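Local coordinates for UPF0141 protein yjdB (Campylobacter jejuni subsp. jejuni HB93-13, PDB 4TN0) that probably transfers phosphoethanolamine to cell-surface acceptors in the periplasm and is required for polymyxin resistance and motility, at residues A[98-103]-A[137-142]; A[122-125]-A[131-134]. All coordinates share one frame; numbering follows the deposited sequence.

Contact 1: A[98-103]-A[137-142]; sequences GVDAAW and KEKLNH
D100 and A102 lie on strand 100-105 and point toward the end of helix 133-139, the backbones closest where the CA atoms of A102 and K139 are 8.1 Å apart. The gap is bridged by one salt bridge. K139 and D100 reach for each other from opposite directions, and the ammonium group sits in the mouth of the carboxylate. NZ of K139 is 2.8 Å from OD2 of D100, on the syn side and 19° out of the carboxylate plane. The bond from the same nitrogen to OD1 of D100 has the same length but is weak. The first torsion of the lysine (chi1 172°, CG anti to the backbone N) puts its CG 4.3 Å from CB of A102; a single bend at chi2 then redirects the otherwise extended chain toward D100. In this alkaline phosphatase-like fold the strand belongs to the central mixed sheet, with its backbone bonded to strand 146-152; in the chain the helix connects parallel strands 120-123 and 146-152, crossing over 100-105, a right-handed beta-alpha-beta crossover. S144 OG also hydrogen-bonds to OD2 of D100, which helps to fix the carboxylate. On the helix side the carbonyl O of H142 gives NZ of K139 a further, weak bond at 3.4 Å. The H142 ring is itself held by a bond from ND1 to the carbonyl O of E138 at 3.1 Å, with that oxygen 12° from the ring plane.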
ATOM      1  N   GLY A  98     -13.769 -11.357 -13.808  1.00 56.39           N
ATOM      2  CA  GLY A  98     -13.216 -11.092 -15.124  1.00 52.56           C
ATOM      3  C   GLY A  98     -12.191  -9.980 -15.224  1.00 55.36           C
ATOM      4  O   GLY A  98     -11.715  -9.690 -16.312  1.00 55.34           O
ATOM      5  N   VAL A  99     -11.869  -9.332 -14.108  1.00 60.38           N
ATOM      6  CA  VAL A  99     -10.823  -8.305 -14.098  1.00 55.26           C
ATOM      7  C   VAL A  99      -9.436  -8.914 -14.322  1.00 48.75           C
ATOM      8  O   VAL A  99      -9.134  -9.988 -13.806  1.00 48.39           O
ATOM      9  CB  VAL A  99     -10.838  -7.526 -12.783  1.00 55.22           C
ATOM     10  CG1 VAL A  99      -9.893  -6.339 -12.848  1.00 53.33           C
ATOM     11  CG2 VAL A  99     -12.254  -7.076 -12.476  1.00 56.03           C
ATOM     12  N   ASP A 100      -8.605  -8.249 -15.121  1.00 53.61           N
ATOM     13  CA  ASP A 100      -7.212  -8.680 -15.310  1.00 55.69           C
ATOM     14  C   ASP A 100      -6.374  -8.347 -14.053  1.00 52.95           C
ATOM     15  O   ASP A 100      -6.200  -7.174 -13.693  1.00 50.60           O
ATOM     16  CB  ASP A 100      -6.611  -8.026 -16.559  1.00 54.80           C
ATOM     17  CG  ASP A 100      -5.241  -8.596 -16.936  1.00 62.28           C
ATOM     18  OD1 ASP A 100      -4.531  -9.172 -16.075  1.00 63.54           O
ATOM     19  OD2 ASP A 100      -4.870  -8.456 -18.118  1.00 63.04           O
ATOM     20  N   ALA A 101      -5.903  -9.389 -13.372  1.00 49.69           N
ATOM     21  CA  ALA A 101      -5.174  -9.231 -12.115  1.00 49.54           C
ATOM     22  C   ALA A 101      -3.739  -9.724 -12.199  1.00 45.32           C
ATOM     23  O   ALA A 101      -3.494 -10.873 -12.560  1.00 49.58           O
ATOM     24  CB  ALA A 101      -5.908  -9.963 -10.994  1.00 50.03           C
ATOM     25  N   ALA A 102      -2.797  -8.850 -11.868  1.00 48.57           N
ATOM     26  CA  ALA A 102      -1.377  -9.222 -11.759  1.00 50.93           C
ATOM     27  C   ALA A 102      -0.825  -8.863 -10.366  1.00 50.67           C
ATOM     28  O   ALA A 102      -1.155  -7.796  -9.812  1.00 43.09           O
ATOM     29  CB  ALA A 102      -0.554  -8.557 -12.855  1.00 50.33           C
ATOM     30  N   TRP A 103      -0.042  -9.776  -9.786  1.00 47.85           N
ATOM     31  CA  TRP A 103       0.598  -9.549  -8.486  1.00 46.88           C
ATOM     32  C   TRP A 103       2.129  -9.748  -8.570  1.00 47.80           C
ATOM     33  O   TRP A 103       2.611 -10.864  -8.766  1.00 45.96           O
ATOM     34  CB  TRP A 103      -0.022 -10.476  -7.426  1.00 43.08           C
ATOM     35  CG  TRP A 103       0.463 -10.242  -6.000  1.00 45.27           C
ATOM     36  CD1 TRP A 103       1.696 -10.535  -5.504  1.00 44.56           C
ATOM     37  CD2 TRP A 103      -0.290  -9.699  -4.902  1.00 41.88           C
ATOM     38  NE1 TRP A 103       1.773 -10.191  -4.180  1.00 44.84           N
ATOM     39  CE2 TRP A 103       0.562  -9.679  -3.782  1.00 48.77           C
ATOM     40  CE3 TRP A 103      -1.592  -9.221  -4.760  1.00 41.20           C
ATOM     41  CZ2 TRP A 103       0.153  -9.198  -2.531  1.00 44.35           C
ATOM     42  CZ3 TRP A 103      -1.999  -8.740  -3.529  1.00 47.83           C
ATOM     43  CH2 TRP A 103      -1.129  -8.737  -2.423  1.00 46.80           C
ATOM     44  N   LYS A 137       6.420  -2.924 -16.412  1.00 57.84           N
ATOM     45  CA  LYS A 137       6.478  -2.382 -17.766  1.00 61.00           C
ATOM     46  C   LYS A 137       6.011  -3.454 -18.752  1.00 59.87           C
ATOM     47  O   LYS A 137       5.223  -3.179 -19.646  1.00 59.95           O
ATOM     48  CB  LYS A 137       7.896  -1.882 -18.099  1.00 60.93           C
ATOM     49  CG  LYS A 137       8.177  -0.493 -17.535  1.00 57.34           C
ATOM     50  CD  LYS A 137       9.594   0.014 -17.791  1.00 54.95           C
ATOM     51  CE  LYS A 137       9.865   1.234 -16.884  1.00 60.78           C
ATOM     52  NZ  LYS A 137      11.253   1.791 -16.875  1.00 57.20           N
ATOM     53  N   GLU A 138       6.444  -4.690 -18.538  1.00 58.64           N
ATOM     54  CA  GLU A 138       6.077  -5.776 -19.421  1.00 59.58           C
ATOM     55  C   GLU A 138       4.580  -6.098 -19.390  1.00 65.13           C
ATOM     56  O   GLU A 138       3.989  -6.479 -20.406  1.00 65.56           O
ATOM     57  CB  GLU A 138       6.879  -7.024 -19.078  1.00 63.66           C
ATOM     58  CG  GLU A 138       6.450  -8.240 -19.883  1.00 71.30           C
ATOM     59  CD  GLU A 138       6.704  -8.112 -21.403  1.00 75.85           C
ATOM     60  OE1 GLU A 138       7.308  -7.101 -21.852  1.00 72.94           O
ATOM     61  OE2 GLU A 138       6.298  -9.033 -22.155  1.00 69.44           O
ATOM     62  N   LYS A 139       3.953  -5.941 -18.234  1.00 66.47           N
ATOM     63  CA  LYS A 139       2.523  -6.182 -18.147  1.00 60.54           C
ATOM     64  C   LYS A 139       1.770  -5.009 -18.788  1.00 62.62           C
ATOM     65  O   LYS A 139       0.624  -5.163 -19.214  1.00 61.57           O
ATOM     66  CB  LYS A 139       2.100  -6.390 -16.682  1.00 59.84           C
ATOM     67  CG  LYS A 139       0.593  -6.468 -16.438  1.00 58.70           C
ATOM     68  CD  LYS A 139      -0.017  -7.704 -17.081  1.00 60.40           C
ATOM     69  CE  LYS A 139      -1.543  -7.665 -17.013  1.00 64.04           C
ATOM     70  NZ  LYS A 139      -2.157  -8.886 -17.608  1.00 55.24           N
ATOM     71  N   LEU A 140       2.421  -3.851 -18.903  1.00 56.82           N
ATOM     72  CA  LEU A 140       1.756  -2.690 -19.488  1.00 59.94           C
ATOM     73  C   LEU A 140       1.571  -2.854 -21.006  1.00 62.31           C
ATOM     74  O   LEU A 140       0.807  -2.116 -21.629  1.00 62.68           O
ATOM     75  CB  LEU A 140       2.530  -1.407 -19.170  1.00 55.41           C
ATOM     76  CG  LEU A 140       2.198  -0.706 -17.841  1.00 60.15           C
ATOM     77  CD1 LEU A 140       2.889   0.650 -17.726  1.00 61.21           C
ATOM     78  CD2 LEU A 140       0.703  -0.539 -17.638  1.00 62.83           C
ATOM     79  N   ASN A 141       2.282  -3.816 -21.593  1.00 61.77           N
ATOM     80  CA  ASN A 141       2.140  -4.132 -23.018  1.00 64.86           C
ATOM     81  C   ASN A 141       0.961  -5.085 -23.237  1.00 67.74           C
ATOM     82  O   ASN A 141       0.222  -4.950 -24.216  1.00 63.99           O
ATOM     83  CB  ASN A 141       3.444  -4.715 -23.595  1.00 63.55           C
ATOM     84  CG  ASN A 141       4.547  -3.659 -23.765  1.00 58.45           C
ATOM     85  OD1 ASN A 141       4.267  -2.466 -23.910  1.00 58.93           O
ATOM     86  ND2 ASN A 141       5.804  -4.100 -23.740  1.00 65.17           N
ATOM     87  N   HIS A 142       0.769  -6.027 -22.312  1.00 67.16           N
ATOM     88  CA  HIS A 142      -0.313  -7.004 -22.432  1.00 61.80           C
ATOM     89  C   HIS A 142      -1.501  -6.720 -21.508  1.00 56.11           C
ATOM     90  O   HIS A 142      -1.976  -7.611 -20.805  1.00 51.82           O
ATOM     91  CB  HIS A 142       0.195  -8.418 -22.163  1.00 60.94           C
ATOM     92  CG  HIS A 142       1.433  -8.781 -22.918  1.00 71.39           C
ATOM     93  ND1 HIS A 142       2.657  -8.190 -22.683  1.00 78.90           N
ATOM     94  CD2 HIS A 142       1.639  -9.691 -23.901  1.00 71.74           C
ATOM     95  CE1 HIS A 142       3.564  -8.719 -23.489  1.00 76.08           C
ATOM     96  NE2 HIS A 142       2.972  -9.635 -24.235  1.00 76.22           N
TER

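Contact 2: A[122-125]-A[131-134]; sequences QKLS and NLLI
L124 turns its CG anti to its own carbonyl carbon (chi1 -72°), and with chi2 at 72° its two methyls meet different parts of segment 131-134. L132 has the same first torsion but chi2 near 168°; its side chain leaves the backbone at an angle to segment 122-125, but its end comes nearer. CD1 of L124 and CD2 of L132 are 3.7 Å apart, and CD2 of L124 lies 3.8 Å from the same L132 methyl, so that one methyl of L132 is touched by both branches of the fork. The two side chains pass at a slant. The other approach is to N131: CD2 of L124 comes within 3.3 Å of the backbone O of N131 and 3.7 Å from its CB. This is a van der Waals contact of a methyl with the peptide and the root of the asparagine side chain. The contact closes the short connection between strand 120-123 and the 3-10 turn leading into helix 133-139 by van der Waals contacts alone across the two segments, the CA atoms of L124 and N131 being 7.8 Å apart. N106, in a loop, touches both leucines. L132 also packs on F104 of strand 100-105 and on L153, while L133 points away from segment 122-125 and packs on L203, E206 and I207 of helix 186-211, placing the start of helix 133-139 between the sheet edge and that long helix.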
ATOM      1  N   GLN A 122       4.282 -13.065  -9.581  1.00 58.26           N
ATOM      2  CA  GLN A 122       5.731 -13.236  -9.653  1.00 50.91           C
ATOM      3  C   GLN A 122       6.422 -12.939  -8.332  1.00 56.82           C
ATOM      4  O   GLN A 122       6.101 -11.947  -7.670  1.00 55.35           O
ATOM      5  CB  GLN A 122       6.289 -12.329 -10.744  1.00 56.01           C
ATOM      6  CG  GLN A 122       7.698 -12.665 -11.203  1.00 63.44           C
ATOM      7  CD  GLN A 122       8.068 -11.938 -12.489  1.00 62.65           C
ATOM      8  OE1 GLN A 122       7.189 -11.457 -13.215  1.00 66.74           O
ATOM      9  NE2 GLN A 122       9.366 -11.868 -12.786  1.00 53.14           N
ATOM     10  N   LYS A 123       7.390 -13.771  -7.956  1.00 55.06           N
ATOM     11  CA  LYS A 123       8.212 -13.451  -6.799  1.00 48.80           C
ATOM     12  C   LYS A 123       9.611 -13.055  -7.232  1.00 51.35           C
ATOM     13  O   LYS A 123      10.308 -13.793  -7.925  1.00 49.75           O
ATOM     14  CB  LYS A 123       8.294 -14.609  -5.795  1.00 53.40           C
ATOM     15  CG  LYS A 123       7.056 -14.815  -4.901  1.00 60.39           C
ATOM     16  CD  LYS A 123       5.838 -15.317  -5.658  1.00 65.13           C
ATOM     17  CE  LYS A 123       4.674 -15.624  -4.724  1.00 57.12           C
ATOM     18  NZ  LYS A 123       3.611 -16.269  -5.503  1.00 49.75           N
ATOM     19  N   LEU A 124      10.006 -11.864  -6.810  1.00 46.61           N
ATOM     20  CA  LEU A 124      11.320 -11.350  -7.108  1.00 46.09           C
ATOM     21  C   LEU A 124      12.227 -11.648  -5.902  1.00 57.07           C
ATOM     22  O   LEU A 124      11.776 -12.169  -4.871  1.00 55.58           O
ATOM     23  CB  LEU A 124      11.269  -9.850  -7.421  1.00 45.94           C
ATOM     24  CG  LEU A 124      10.649  -9.390  -8.749  1.00 47.39           C
ATOM     25  CD1 LEU A 124       9.146  -9.550  -8.738  1.00 52.05           C
ATOM     26  CD2 LEU A 124      11.001  -7.946  -9.038  1.00 47.25           C
ATOM     27  N   SER A 125      13.502 -11.303  -6.033  1.00 57.45           N
ATOM     28  CA  SER A 125      14.529 -11.731  -5.091  1.00 55.63           C
ATOM     29  C   SER A 125      14.612 -10.944  -3.780  1.00 56.50           C
ATOM     30  O   SER A 125      15.471 -11.242  -2.953  1.00 57.01           O
ATOM     31  CB  SER A 125      15.877 -11.638  -5.774  1.00 49.42           C
ATOM     32  OG  SER A 125      16.034 -10.313  -6.252  1.00 51.94           O
ATOM     33  N   ASN A 131      13.298  -3.182  -9.076  1.00 40.14           N
ATOM     34  CA  ASN A 131      13.155  -4.363  -9.923  1.00 45.00           C
ATOM     35  C   ASN A 131      11.701  -4.677 -10.261  1.00 51.54           C
ATOM     36  O   ASN A 131      11.429  -5.451 -11.176  1.00 51.22           O
ATOM     37  CB  ASN A 131      13.816  -5.587  -9.280  1.00 40.78           C
ATOM     38  CG  ASN A 131      15.308  -5.409  -9.112  1.00 48.74           C
ATOM     39  OD1 ASN A 131      15.907  -4.560  -9.766  1.00 49.30           O
ATOM     40  ND2 ASN A 131      15.918  -6.197  -8.228  1.00 49.83           N
ATOM     41  N   LEU A 132      10.777  -4.118  -9.490  1.00 49.88           N
ATOM     42  CA  LEU A 132       9.362  -4.302  -9.759  1.00 47.51           C
ATOM     43  C   LEU A 132       8.943  -3.523 -11.011  1.00 54.68           C
ATOM     44  O   LEU A 132       7.950  -3.863 -11.664  1.00 48.80           O
ATOM     45  CB  LEU A 132       8.526  -3.883  -8.547  1.00 43.32           C
ATOM     46  CG  LEU A 132       8.604  -4.855  -7.365  1.00 43.30           C
ATOM     47  CD1 LEU A 132       8.005  -4.224  -6.123  1.00 45.38           C
ATOM     48  CD2 LEU A 132       7.925  -6.194  -7.678  1.00 42.58           C
ATOM     49  N   LEU A 133       9.708  -2.494 -11.373  1.00 51.61           N
ATOM     50  CA  LEU A 133       9.340  -1.700 -12.538  1.00 51.76           C
ATOM     51  C   LEU A 133       9.492  -2.528 -13.829  1.00 58.36           C
ATOM     52  O   LEU A 133       8.846  -2.244 -14.842  1.00 57.11           O
ATOM     53  CB  LEU A 133      10.167  -0.415 -12.586  1.00 45.88           C
ATOM     54  CG  LEU A 133       9.756   0.529 -11.450  1.00 49.92           C
ATOM     55  CD1 LEU A 133      10.545   1.827 -11.427  1.00 49.68           C
ATOM     56  CD2 LEU A 133       8.293   0.831 -11.559  1.00 45.09           C
ATOM     57  N   ILE A 134      10.320  -3.570 -13.770  1.00 53.88           N
ATOM     58  CA  ILE A 134      10.550  -4.436 -14.922  1.00 55.37           C
ATOM     59  C   ILE A 134       9.327  -5.281 -15.313  1.00 61.51           C
ATOM     60  O   ILE A 134       8.868  -5.182 -16.454  1.00 65.43           O
ATOM     61  CB  ILE A 134      11.778  -5.357 -14.700  1.00 58.23           C
ATOM     62  CG1 ILE A 134      13.067  -4.544 -14.804  1.00 56.18           C
ATOM     63  CG2 ILE A 134      11.819  -6.454 -15.734  1.00 62.27           C
ATOM     64  CD1 ILE A 134      14.298  -5.335 -14.455  1.00 54.64           C
TER

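Overall arrangement
Both contacts involve helix 133-139 and neighbouring strands of one sheet: contact 2 at the 3-10 lead-in to the helix, just after strand 120-123, outermost in the sheet of this chain, and contact 1 at the helix end, over strand 100-105. Their centres are about 14 Å apart, and contact 2 is nested within the loop that contact 1 closes. The strands are joined directly, since W103 O and Q122 N are 2.9 Å apart, a probable hydrogen bond. Neither contact includes a zinc ligand (E26, phosphorylated T65, D226 and H227); the L132 side chain is about 14 Å from the zinc ion.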